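Long-range contacts in 5-oxopent-3-ene-1,2,5-tricarboxylate decarboxylase (Exiguobacterium antarcticum B7, PDB 6IYM), which belongs to the fumarylacetoacetate hydrolase family of enzymes and holds a magnesium ion at a site built from acidic side chains: residues 116-121 and 172-177; 197-202 and 259-264. All blocks are in the same frame, centred on the assembly; numbering follows the deposited sequence.

From the N terminus, strands 4-10 to 23-26 come first, and neither contact involves them. Contact 1 opens in the loop between strands 111-112 and 121-131. It closes after 50 intervening residues, when 172-177 arrives after strands 121-131 and 147-158 and helix 159-164, so it joins two loops that lead into strands of the larger mixed sheet. The chain then runs through strand 178-186 before contact 2 opens on strand 196-201, which pairs with strand 260-265 inside the five-stranded sheet and closes a loop of 56 residues. The two closures follow in series, neither nesting nor crossing. The centres of contact 1 and contact 2 lie about 18 Å apart, and the two do not touch.

Contact 1: 116-121 and 172-177; sequences DLTQQL and KSLDGF
The carbonyl O of F177, whose ring meets T118 and L121, shares the ammonium group of K99 with K172 O, so one lysine NZ ties both ends of 172-177 together. Within the segment, L174 to F177 form a type II beta turn, closed by F177 N donating to L174 O (3.1 Å). G176 takes the third position with phi 100°, a positive value that suits glycine. The turn folds L174 back over the ring: L174 CB sits 3.6 Å above the F177 ring plane, over its centre. No hydrogen bond spans the two segments; the junction is mostly apolar. With its CG anti to the backbone N (chi1 -174°), L121 brings CD1 obliquely onto the far end of the ring, 3.5 Å from F177 CZ. T118 OG1 lies at the ring edge near its plane, 4.4 Å from F177 CZ, while its backbone O accepts from R113. Farther along, L117 and L174 meet methyl to methyl at a slant, L117 CD1 to L174 CD1 3.9 Å. Strand 147-158 lines the packing through V156, touched by L121 and F177, and A158, touched by T118 and F177. The second subunit comes in beside the turn: its R227 packs on L174, and its R136 forms a salt bridge with D175. K172 NZ, at the start of the segment, hydrogen-bonds D155, a magnesium ligand, and so links this buried joint to the metal site of the fumarylacetoacetate hydrolase fold; the F177 side chain is about 11 Å from the ion.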
ATOM      1  N   ASP A 116     -22.360   7.548   7.288  1.00 56.58           N
ATOM      2  CA  ASP A 116     -22.019   7.188   8.701  1.00 55.93           C
ATOM      3  C   ASP A 116     -20.574   7.579   9.052  1.00 58.57           C
ATOM      4  O   ASP A 116     -20.312   7.894  10.239  1.00 54.48           O
ATOM      5  CB  ASP A 116     -22.226   5.699   9.001  1.00 60.52           C
ATOM      6  CG  ASP A 116     -21.688   4.736   7.949  1.00 67.85           C
ATOM      7  OD1 ASP A 116     -21.079   5.210   6.951  1.00 70.92           O
ATOM      8  OD2 ASP A 116     -21.884   3.511   8.132  1.00 70.20           O
ATOM      9  N   LEU A 117     -19.633   7.560   8.100  1.00 49.63           N
ATOM     10  CA  LEU A 117     -18.193   7.749   8.452  1.00 49.02           C
ATOM     11  C   LEU A 117     -17.734   9.174   8.169  1.00 48.97           C
ATOM     12  O   LEU A 117     -16.783   9.588   8.855  1.00 51.77           O
ATOM     13  CB  LEU A 117     -17.333   6.722   7.704  1.00 48.07           C
ATOM     14  CG  LEU A 117     -17.821   5.275   7.805  1.00 53.34           C
ATOM     15  CD1 LEU A 117     -16.810   4.296   7.223  1.00 53.05           C
ATOM     16  CD2 LEU A 117     -18.119   4.896   9.250  1.00 59.07           C
ATOM     17  N   THR A 118     -18.346   9.868   7.193  1.00 48.24           N
ATOM     18  CA  THR A 118     -17.890  11.195   6.695  1.00 48.54           C
ATOM     19  C   THR A 118     -19.066  12.162   6.508  1.00 43.94           C
ATOM     20  O   THR A 118     -20.105  11.716   5.965  1.00 43.83           O
ATOM     21  CB  THR A 118     -17.251  11.159   5.294  1.00 47.56           C
ATOM     22  OG1 THR A 118     -16.749   9.874   4.946  1.00 65.37           O
ATOM     23  CG2 THR A 118     -16.143  12.178   5.188  1.00 46.42           C
ATOM     24  N   GLN A 119     -18.877  13.434   6.876  1.00 48.68           N
ATOM     25  CA  GLN A 119     -19.724  14.559   6.384  1.00 56.72           C
ATOM     26  C   GLN A 119     -18.836  15.624   5.728  1.00 55.70           C
ATOM     27  O   GLN A 119     -19.332  16.724   5.526  1.00 53.46           O
ATOM     28  CB  GLN A 119     -20.578  15.157   7.510  1.00 59.03           C
ATOM     29  CG  GLN A 119     -21.551  14.170   8.145  1.00 57.84           C
ATOM     30  CD  GLN A 119     -22.643  13.710   7.216  1.00 57.15           C
ATOM     31  OE1 GLN A 119     -22.924  12.514   7.092  1.00 61.39           O
ATOM     32  NE2 GLN A 119     -23.284  14.662   6.563  1.00 57.65           N
ATOM     33  N   GLN A 120     -17.568  15.308   5.422  1.00 54.26           N
ATOM     34  CA  GLN A 120     -16.654  16.203   4.665  1.00 44.30           C
ATOM     35  C   GLN A 120     -15.999  15.429   3.514  1.00 43.24           C
ATOM     36  O   GLN A 120     -14.780  15.475   3.381  1.00 43.98           O
ATOM     37  CB  GLN A 120     -15.661  16.840   5.623  1.00 46.98           C
ATOM     38  CG  GLN A 120     -16.328  17.647   6.743  1.00 48.49           C
ATOM     39  CD  GLN A 120     -15.310  18.490   7.460  1.00 51.17           C
ATOM     40  OE1 GLN A 120     -14.157  18.094   7.639  1.00 57.42           O
ATOM     41  NE2 GLN A 120     -15.703  19.697   7.817  1.00 53.87           N
ATOM     42  N   LEU A 121     -16.792  14.737   2.708  1.00 39.81           N
ATOM     43  CA  LEU A 121     -16.302  14.024   1.508  1.00 41.15           C
ATOM     44  C   LEU A 121     -15.892  15.040   0.429  1.00 44.66           C
ATOM     45  O   LEU A 121     -16.690  15.984   0.163  1.00 39.95           O
ATOM     46  CB  LEU A 121     -17.403  13.124   0.989  1.00 41.60           C
ATOM     47  CG  LEU A 121     -16.970  12.235  -0.168  1.00 42.74           C
ATOM     48  CD1 LEU A 121     -15.847  11.311   0.276  1.00 45.97           C
ATOM     49  CD2 LEU A 121     -18.155  11.451  -0.680  1.00 42.04           C
ATOM     50  N   LYS A 172      -8.494   8.377   2.983  1.00 38.14           N
ATOM     51  CA  LYS A 172      -8.308   8.316   1.503  1.00 39.35           C
ATOM     52  C   LYS A 172      -8.577   6.908   0.965  1.00 38.32           C
ATOM     53  O   LYS A 172      -8.482   6.726  -0.257  1.00 37.65           O
ATOM     54  CB  LYS A 172      -6.912   8.824   1.138  1.00 39.29           C
ATOM     55  CG  LYS A 172      -6.766  10.320   1.373  1.00 42.84           C
ATOM     56  CD  LYS A 172      -5.481  10.953   0.952  1.00 42.55           C
ATOM     57  CE  LYS A 172      -5.512  12.468   1.097  1.00 43.25           C
ATOM     58  NZ  LYS A 172      -5.922  13.171  -0.148  1.00 45.15           N
ATOM     59  N   SER A 173      -8.912   5.948   1.831  1.00 37.19           N
ATOM     60  CA  SER A 173      -8.825   4.511   1.506  1.00 35.03           C
ATOM     61  C   SER A 173     -10.147   3.757   1.707  1.00 37.46           C
ATOM     62  O   SER A 173     -10.162   2.528   1.424  1.00 38.36           O
ATOM     63  CB  SER A 173      -7.682   3.902   2.270  1.00 37.78           C
ATOM     64  OG  SER A 173      -6.468   4.500   1.862  1.00 32.86           O
ATOM     65  N   LEU A 174     -11.247   4.441   2.040  1.00 41.58           N
ATOM     66  CA  LEU A 174     -12.593   3.805   2.123  1.00 40.68           C
ATOM     67  C   LEU A 174     -12.974   3.262   0.754  1.00 40.30           C
ATOM     68  O   LEU A 174     -12.596   3.914  -0.232  1.00 45.96           O
ATOM     69  CB  LEU A 174     -13.623   4.851   2.569  1.00 43.23           C
ATOM     70  CG  LEU A 174     -13.442   5.407   3.976  1.00 44.52           C
ATOM     71  CD1 LEU A 174     -14.727   6.059   4.463  1.00 48.50           C
ATOM     72  CD2 LEU A 174     -13.016   4.325   4.956  1.00 47.44           C
ATOM     73  N   ASP A 175     -13.742   2.169   0.684  1.00 38.39           N
ATOM     74  CA  ASP A 175     -14.169   1.579  -0.604  1.00 37.22           C
ATOM     75  C   ASP A 175     -14.818   2.700  -1.457  1.00 40.87           C
ATOM     76  O   ASP A 175     -15.662   3.437  -0.938  1.00 40.14           O
ATOM     77  CB  ASP A 175     -15.090   0.370  -0.404  1.00 40.68           C
ATOM     78  CG  ASP A 175     -14.459  -0.813   0.352  1.00 46.27           C
ATOM     79  OD1 ASP A 175     -13.234  -0.785   0.653  1.00 39.26           O
ATOM     80  OD2 ASP A 175     -15.196  -1.744   0.673  1.00 43.39           O
ATOM     81  N   GLY A 176     -14.423   2.830  -2.723  1.00 39.13           N
ATOM     82  CA  GLY A 176     -14.978   3.809  -3.673  1.00 39.49           C
ATOM     83  C   GLY A 176     -14.096   5.034  -3.829  1.00 39.19           C
ATOM     84  O   GLY A 176     -14.318   5.772  -4.805  1.00 46.20           O
ATOM     85  N   PHE A 177     -13.096   5.235  -2.961  1.00 40.77           N
ATOM     86  CA  PHE A 177     -12.363   6.525  -2.861  1.00 35.96           C
ATOM     87  C   PHE A 177     -11.234   6.659  -3.898  1.00 39.52           C
ATOM     88  O   PHE A 177     -10.427   7.617  -3.754  1.00 37.15           O
ATOM     89  CB  PHE A 177     -11.826   6.726  -1.450  1.00 39.46           C
ATOM     90  CG  PHE A 177     -12.817   7.283  -0.461  1.00 35.92           C
ATOM     91  CD1 PHE A 177     -14.174   7.087  -0.612  1.00 37.80           C
ATOM     92  CD2 PHE A 177     -12.366   7.957   0.655  1.00 37.09           C
ATOM     93  CE1 PHE A 177     -15.073   7.600   0.317  1.00 41.06           C
ATOM     94  CE2 PHE A 177     -13.258   8.473   1.587  1.00 40.19           C
ATOM     95  CZ  PHE A 177     -14.616   8.294   1.411  1.00 41.26           C
TER

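Contact 2: 197-202 and 259-264; sequences VETRVN and DVIDVS. Unlike the reference sequence in segment 259-264: V260 (reference Ile), I261 (reference Val).
N202 reaches back from the end of its strand to V260 and D259. From CB the side chain turns beside its own backbone N (chi1 -58°), carrying CG to 4.0 Å from V260 N. Beyond it, OD1 accepts the V260 N-H almost straight (2.9 Å, 176° at the hydrogen), with the donor tilted from the carbonyl plane. The other branch, ND2, points an in-plane N-H at D259 OD1 (3.1 Å) and meets that carboxylate from above its plane; D259 OD2 in turn accepts from Q256 N. N202 N also binds V260 O, so backbone and amide together grip V260 from both its N-H and its carbonyl. This polar clasp ends an antiparallel pair, the central strand 260-265 and its neighbour 196-201 in a five-stranded sheet, where N202 begins the tight turn of the hairpin to strand 204-210. E198 with S264 and R200 with D262 are the hydrogen-bonded pairs, D262 N donating to R200 O at 2.8 Å. Their side chains share one face, where E198 binds S208 and D262 binds H270. On the other face T199 CG2 lies alongside I261 CG2 (3.8 Å), and I261 and V263 pack on N154 of strand 147-158 in the larger sheet.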
ATOM      1  N   VAL A 197      -5.541  20.010 -16.150  1.00 38.87           N
ATOM      2  CA  VAL A 197      -6.302  19.119 -15.239  1.00 37.18           C
ATOM      3  C   VAL A 197      -7.527  19.917 -14.762  1.00 37.81           C
ATOM      4  O   VAL A 197      -7.361  20.927 -14.064  1.00 40.85           O
ATOM      5  CB  VAL A 197      -5.429  18.621 -14.065  1.00 38.39           C
ATOM      6  CG1 VAL A 197      -6.212  17.696 -13.139  1.00 39.67           C
ATOM      7  CG2 VAL A 197      -4.148  17.923 -14.551  1.00 38.82           C
ATOM      8  N   GLU A 198      -8.730  19.447 -15.067  1.00 39.38           N
ATOM      9  CA  GLU A 198      -9.977  20.121 -14.629  1.00 37.90           C
ATOM     10  C   GLU A 198     -10.883  19.122 -13.913  1.00 39.79           C
ATOM     11  O   GLU A 198     -10.947  17.905 -14.303  1.00 36.93           O
ATOM     12  CB  GLU A 198     -10.766  20.718 -15.793  1.00 39.76           C
ATOM     13  CG  GLU A 198      -9.981  21.633 -16.709  1.00 40.61           C
ATOM     14  CD  GLU A 198     -10.875  22.552 -17.543  1.00 49.00           C
ATOM     15  OE1 GLU A 198     -10.711  23.802 -17.473  1.00 48.23           O
ATOM     16  OE2 GLU A 198     -11.762  22.024 -18.233  1.00 50.96           O
ATOM     17  N   THR A 199     -11.623  19.651 -12.944  1.00 40.05           N
ATOM     18  CA  THR A 199     -12.726  18.944 -12.268  1.00 42.61           C
ATOM     19  C   THR A 199     -14.014  19.758 -12.347  1.00 35.32           C
ATOM     20  O   THR A 199     -14.001  20.947 -11.982  1.00 39.55           O
ATOM     21  CB  THR A 199     -12.333  18.642 -10.830  1.00 39.97           C
ATOM     22  OG1 THR A 199     -11.046  18.053 -10.964  1.00 41.26           O
ATOM     23  CG2 THR A 199     -13.312  17.719 -10.148  1.00 47.11           C
ATOM     24  N   ARG A 200     -15.080  19.114 -12.781  1.00 36.71           N
ATOM     25  CA  ARG A 200     -16.461  19.653 -12.685  1.00 42.90           C
ATOM     26  C   ARG A 200     -17.225  18.831 -11.650  1.00 43.91           C
ATOM     27  O   ARG A 200     -17.001  17.602 -11.584  1.00 41.13           O
ATOM     28  CB  ARG A 200     -17.146  19.641 -14.048  1.00 42.52           C
ATOM     29  CG  ARG A 200     -16.554  20.665 -15.000  1.00 44.78           C
ATOM     30  CD  ARG A 200     -17.154  20.666 -16.383  1.00 46.03           C
ATOM     31  NE  ARG A 200     -16.410  21.651 -17.152  1.00 48.24           N
ATOM     32  CZ  ARG A 200     -16.694  22.939 -17.241  1.00 50.83           C
ATOM     33  NH1 ARG A 200     -17.756  23.433 -16.631  1.00 49.86           N
ATOM     34  NH2 ARG A 200     -15.903  23.736 -17.940  1.00 50.62           N
ATOM     35  N   VAL A 201     -18.020  19.513 -10.832  1.00 38.24           N
ATOM     36  CA  VAL A 201     -19.009  18.885  -9.917  1.00 44.23           C
ATOM     37  C   VAL A 201     -20.387  19.355 -10.382  1.00 40.43           C
ATOM     38  O   VAL A 201     -20.605  20.584 -10.455  1.00 43.58           O
ATOM     39  CB  VAL A 201     -18.714  19.217  -8.438  1.00 43.27           C
ATOM     40  CG1 VAL A 201     -19.824  18.733  -7.500  1.00 40.57           C
ATOM     41  CG2 VAL A 201     -17.358  18.649  -8.018  1.00 44.46           C
ATOM     42  N   ASN A 202     -21.240  18.412 -10.761  1.00 42.03           N
ATOM     43  CA  ASN A 202     -22.576  18.699 -11.340  1.00 42.97           C
ATOM     44  C   ASN A 202     -22.441  19.732 -12.453  1.00 47.11           C
ATOM     45  O   ASN A 202     -23.339  20.562 -12.569  1.00 43.65           O
ATOM     46  CB  ASN A 202     -23.511  19.196 -10.240  1.00 37.75           C
ATOM     47  CG  ASN A 202     -23.605  18.151  -9.163  1.00 40.76           C
ATOM     48  OD1 ASN A 202     -23.580  16.967  -9.503  1.00 38.21           O
ATOM     49  ND2 ASN A 202     -23.704  18.569  -7.901  1.00 43.13           N
ATOM     50  N   ASP A 259     -24.119  13.701  -6.274  1.00 43.78           N
ATOM     51  CA  ASP A 259     -23.119  14.596  -6.903  1.00 41.01           C
ATOM     52  C   ASP A 259     -22.329  13.846  -7.982  1.00 43.28           C
ATOM     53  O   ASP A 259     -21.886  12.722  -7.701  1.00 44.88           O
ATOM     54  CB  ASP A 259     -22.205  15.196  -5.849  1.00 37.75           C
ATOM     55  CG  ASP A 259     -22.861  16.323  -5.079  1.00 43.79           C
ATOM     56  OD1 ASP A 259     -23.996  16.681  -5.457  1.00 39.34           O
ATOM     57  OD2 ASP A 259     -22.211  16.862  -4.138  1.00 40.66           O
ATOM     58  N   VAL A 260     -22.198  14.443  -9.174  1.00 38.85           N
ATOM     59  CA  VAL A 260     -21.448  13.871 -10.324  1.00 42.51           C
ATOM     60  C   VAL A 260     -20.127  14.618 -10.464  1.00 44.46           C
ATOM     61  O   VAL A 260     -20.155  15.854 -10.631  1.00 38.57           O
ATOM     62  CB  VAL A 260     -22.256  13.948 -11.615  1.00 44.80           C
ATOM     63  CG1 VAL A 260     -21.456  13.449 -12.803  1.00 43.57           C
ATOM     64  CG2 VAL A 260     -23.566  13.203 -11.480  1.00 45.68           C
ATOM     65  N   ILE A 261     -19.019  13.886 -10.386  1.00 37.96           N
ATOM     66  CA  ILE A 261     -17.642  14.471 -10.448  1.00 40.24           C
ATOM     67  C   ILE A 261     -17.060  14.079 -11.801  1.00 40.95           C
ATOM     68  O   ILE A 261     -17.098  12.875 -12.111  1.00 42.47           O
ATOM     69  CB  ILE A 261     -16.773  13.976  -9.286  1.00 41.63           C
ATOM     70  CG1 ILE A 261     -17.522  14.019  -7.947  1.00 44.11           C
ATOM     71  CG2 ILE A 261     -15.476  14.775  -9.217  1.00 45.71           C
ATOM     72  CD1 ILE A 261     -17.073  12.940  -6.990  1.00 48.94           C
ATOM     73  N   ASP A 262     -16.617  15.063 -12.587  1.00 41.65           N
ATOM     74  CA  ASP A 262     -15.972  14.869 -13.915  1.00 41.77           C
ATOM     75  C   ASP A 262     -14.550  15.470 -13.906  1.00 42.50           C
ATOM     76  O   ASP A 262     -14.402  16.712 -14.082  1.00 42.57           O
ATOM     77  CB  ASP A 262     -16.857  15.489 -14.990  1.00 45.24           C
ATOM     78  CG  ASP A 262     -16.311  15.407 -16.406  1.00 53.68           C
ATOM     79  OD1 ASP A 262     -15.592  14.426 -16.723  1.00 52.65           O
ATOM     80  OD2 ASP A 262     -16.621  16.342 -17.187  1.00 62.98           O
ATOM     81  N   VAL A 263     -13.539  14.615 -13.776  1.00 34.44           N
ATOM     82  CA  VAL A 263     -12.095  14.973 -13.880  1.00 36.63           C
ATOM     83  C   VAL A 263     -11.672  14.725 -15.333  1.00 38.16           C
ATOM     84  O   VAL A 263     -11.990  13.671 -15.912  1.00 42.43           O
ATOM     85  CB  VAL A 263     -11.241  14.145 -12.897  1.00 38.96           C
ATOM     86  CG1 VAL A 263      -9.769  14.540 -12.923  1.00 41.52           C
ATOM     87  CG2 VAL A 263     -11.783  14.187 -11.468  1.00 36.67           C
ATOM     88  N   SER A 264     -10.985  15.668 -15.933  1.00 38.00           N
ATOM     89  CA  SER A 264     -10.457  15.512 -17.300  1.00 39.04           C
ATOM     90  C   SER A 264      -9.013  15.988 -17.307  1.00 38.66           C
ATOM     91  O   SER A 264      -8.659  16.896 -16.500  1.00 36.32           O
ATOM     92  CB  SER A 264     -11.299  16.251 -18.305  1.00 43.96           C
ATOM     93  OG  SER A 264     -11.170  17.640 -18.103  1.00 41.58           O
TER